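Local coordinates for protein deoxycytidylate deaminase (Cyanophage S-TIM5, PDB 4P9C) that probably deaminates deoxycytidine monophosphate to deoxyuridine monophosphate at a zinc centre, as a member of the cytidine and deoxycytidylate deaminase family, at residues 70-75 with 95-100. Residues are numbered along the deposited sequence; the frame is centred on the assembly and turned at random. Where two conformers were deposited one is given.
With ZN (zinc ion), chain M; DU (2'-deoxyuridine-5'-monophosphate), chain O; DCM (2'-deoxycytidine-5'-monophosphate), chain N.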
# COMPACT_ATOMS: atom_id res chain seq x y z
N HIS A 70 -6.01 -10.08 24.72
CA HIS A 70 -6.19 -8.76 25.29
C HIS A 70 -6.55 -7.77 24.18
O HIS A 70 -6.23 -8.01 23.01
CB HIS A 70 -4.92 -8.32 26.02
CG HIS A 70 -4.69 -9.02 27.33
ND1 HIS A 70 -3.99 -8.44 28.37
CD2 HIS A 70 -5.08 -10.24 27.77
CE1 HIS A 70 -3.94 -9.28 29.39
NE2 HIS A 70 -4.60 -10.38 29.05
N ALA A 71 -7.23 -6.68 24.54
CA ALA A 71 -7.62 -5.67 23.57
C ALA A 71 -6.40 -5.12 22.82
O ALA A 71 -6.48 -4.87 21.62
CB ALA A 71 -8.38 -4.54 24.25
N GLU A 72 -5.30 -4.95 23.55
CA GLU A 72 -4.06 -4.42 22.97
C GLU A 72 -3.43 -5.42 22.02
O GLU A 72 -2.84 -5.04 21.01
CB GLU A 72 -3.05 -4.05 24.06
CG GLU A 72 -3.52 -2.99 25.05
CD GLU A 72 -4.37 -3.56 26.17
OE1 GLU A 72 -4.94 -2.76 26.94
OE2 GLU A 72 -4.47 -4.80 26.30
N GLN A 73 -3.55 -6.70 22.36
CA GLN A 73 -3.07 -7.77 21.50
C GLN A 73 -3.86 -7.81 20.20
O GLN A 73 -3.28 -7.93 19.12
CB GLN A 73 -3.17 -9.12 22.20
CG GLN A 73 -2.04 -9.42 23.16
CD GLN A 73 -2.24 -10.73 23.89
OE1 GLN A 73 -3.35 -11.05 24.33
NE2 GLN A 73 -1.17 -11.50 24.05
N ASN A 74 -5.18 -7.71 20.32
CA ASN A 74 -6.06 -7.73 19.16
C ASN A 74 -5.83 -6.56 18.22
O ASN A 74 -5.92 -6.73 17.00
CB ASN A 74 -7.52 -7.80 19.59
CG ASN A 74 -7.98 -9.21 19.85
OD1 ASN A 74 -7.60 -10.15 19.14
ND2 ASN A 74 -8.82 -9.39 20.86
N ALA A 75 -5.55 -5.39 18.78
CA ALA A 75 -5.25 -4.21 17.98
C ALA A 75 -3.90 -4.35 17.29
O ALA A 75 -3.73 -3.94 16.14
CB ALA A 75 -5.29 -2.96 18.84
N HIS A 95 -8.48 0.81 29.58
CA HIS A 95 -7.70 0.42 30.74
C HIS A 95 -6.23 0.44 30.36
O HIS A 95 -5.88 0.26 29.20
CB HIS A 95 -8.11 -0.97 31.21
CG HIS A 95 -9.54 -1.08 31.63
ND1 HIS A 95 -10.57 -1.19 30.72
CD2 HIS A 95 -10.12 -1.08 32.86
CE1 HIS A 95 -11.72 -1.26 31.37
NE2 HIS A 95 -11.47 -1.19 32.67
N SER A 96 -5.39 0.66 31.36
CA SER A 96 -3.94 0.63 31.19
C SER A 96 -3.47 -0.77 30.80
O SER A 96 -3.87 -1.75 31.42
CB SER A 96 -3.24 1.08 32.48
OG SER A 96 -3.59 0.25 33.57
N PRO A 97 -2.62 -0.86 29.75
CA PRO A 97 -2.14 -2.15 29.24
C PRO A 97 -1.31 -2.93 30.26
O PRO A 97 -0.67 -2.33 31.13
CB PRO A 97 -1.25 -1.75 28.05
CG PRO A 97 -1.68 -0.38 27.69
CD PRO A 97 -2.07 0.26 28.98
N CYS A 98 -1.35 -4.26 30.14
CA CYS A 98 -0.56 -5.14 30.99
C CYS A 98 0.92 -5.11 30.56
O CYS A 98 1.22 -4.69 29.44
CB CYS A 98 -1.12 -6.57 30.92
SG CYS A 98 -0.86 -7.41 29.34
N PRO A 99 1.84 -5.53 31.46
CA PRO A 99 3.27 -5.55 31.15
C PRO A 99 3.65 -6.24 29.84
O PRO A 99 4.50 -5.73 29.11
CB PRO A 99 3.87 -6.30 32.34
CG PRO A 99 2.98 -5.96 33.47
CD PRO A 99 1.59 -5.86 32.88
N ASP A 100 3.02 -7.39 29.55
CA ASP A 100 3.31 -8.14 28.32
C ASP A 100 2.91 -7.36 27.08
O ASP A 100 3.64 -7.35 26.08
CB ASP A 100 2.62 -9.51 28.32
CG ASP A 100 3.02 -10.36 27.12
OD1 ASP A 100 4.19 -10.28 26.69
OD2 ASP A 100 2.16 -11.12 26.60
ZN ZN M . -2.57 -6.95 27.86
OP3 DU O . -8.81 -11.31 34.16
P DU O . -8.05 -10.06 34.32
OP1 DU O . -8.08 -9.49 35.69
OP2 DU O . -6.74 -10.00 33.67
O5' DU O . -8.91 -8.99 33.53
C5' DU O . -10.08 -9.40 32.81
C4' DU O . -9.98 -8.90 31.36
O4' DU O . -8.94 -7.92 31.26
C3' DU O . -9.51 -10.03 30.46
O3' DU O . -10.63 -10.60 29.78
C2' DU O . -8.60 -9.35 29.46
C1' DU O . -8.63 -7.88 29.86
N1 DU O . -7.32 -7.24 29.66
C2 DU O . -6.98 -6.77 28.45
O2 DU O . -7.77 -6.87 27.52
N3 DU O . -5.73 -6.17 28.25
C4 DU O . -4.83 -6.05 29.31
O4 DU O . -3.74 -5.52 29.14
C5 DU O . -5.18 -6.54 30.56
C6 DU O . -6.43 -7.13 30.74
N1 DCM N . -11.73 -8.75 17.12
C2 DCM N . -11.36 -7.47 17.30
N3 DCM N . -11.80 -6.48 16.40
C4 DCM N . -12.63 -6.83 15.32
C5 DCM N . -13.01 -8.15 15.14
C6 DCM N . -12.56 -9.11 16.04
O2 DCM N . -10.63 -7.13 18.23
N4 DCM N . -13.06 -5.90 14.48
C1' DCM N . -11.25 -9.81 18.06
C2' DCM N . -12.04 -9.83 19.36
C3' DCM N . -12.12 -11.30 19.69
C4' DCM N . -12.14 -11.98 18.34
O4' DCM N . -11.42 -11.12 17.43
O3' DCM N . -10.93 -11.70 20.41
C5' DCM N . -13.59 -12.20 17.88
O5' DCM N . -13.57 -12.93 16.65
P DCM N . -14.80 -12.81 15.63
O1P DCM N . -15.09 -11.42 15.21
O2P DCM N . -14.47 -13.78 14.38
O3P DCM N . -16.08 -13.50 16.37
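His70 and Cys98 meet at the zinc ion: ND1 of His70 binds it at 2.1 Å and SG of Cys98 at 2.3 Å. Each residue is the N-cap of its helix, 71-81 and 99-107, and Cys101 from the second helix completes the protein's share of the coordination. This is the one-histidine, two-cysteine zinc site of the deaminase fold. The fourth ligand is O4 of the bound deoxyuridine monophosphate, 2.2 Å from the metal.

Glu72 is the side chain to follow. Its CB starts toward the loop leading into helix 99-107, and CG packs on the Pro97 ring, 4.0 Å from Pro97 CB, the two side chains crossing at about a right angle. A bend at chi2 (83°) then turns the carboxylate back to the nucleotide. CD comes up against N3 and O4 of the base. OE1 is equally far, 3.7 Å, from Pro97 CA and from O4, while OE2 accepts a hydrogen bond from N3 at 2.7 Å and also lies close to O4.

The base is read by backbone too: Ala71 N donates to its O2 and Cys98 N to its O4 (2.9 Å), so O4 is gripped by both metal and amide. The base also lies over one face of the His70 imidazole. Gln73 stretches out so that OE1 takes the backbone N-H of His70 in its carbonyl plane, on a lone pair, at 2.9 Å and nearly straight (168°), which closes the N-cap residue onto the first turn of helix 71-81.

With zinc and Cys98 N both on O4, and Glu72, the predicted proton donor, beside N3, this is consistent with a deaminated product in the site, as in related deaminases.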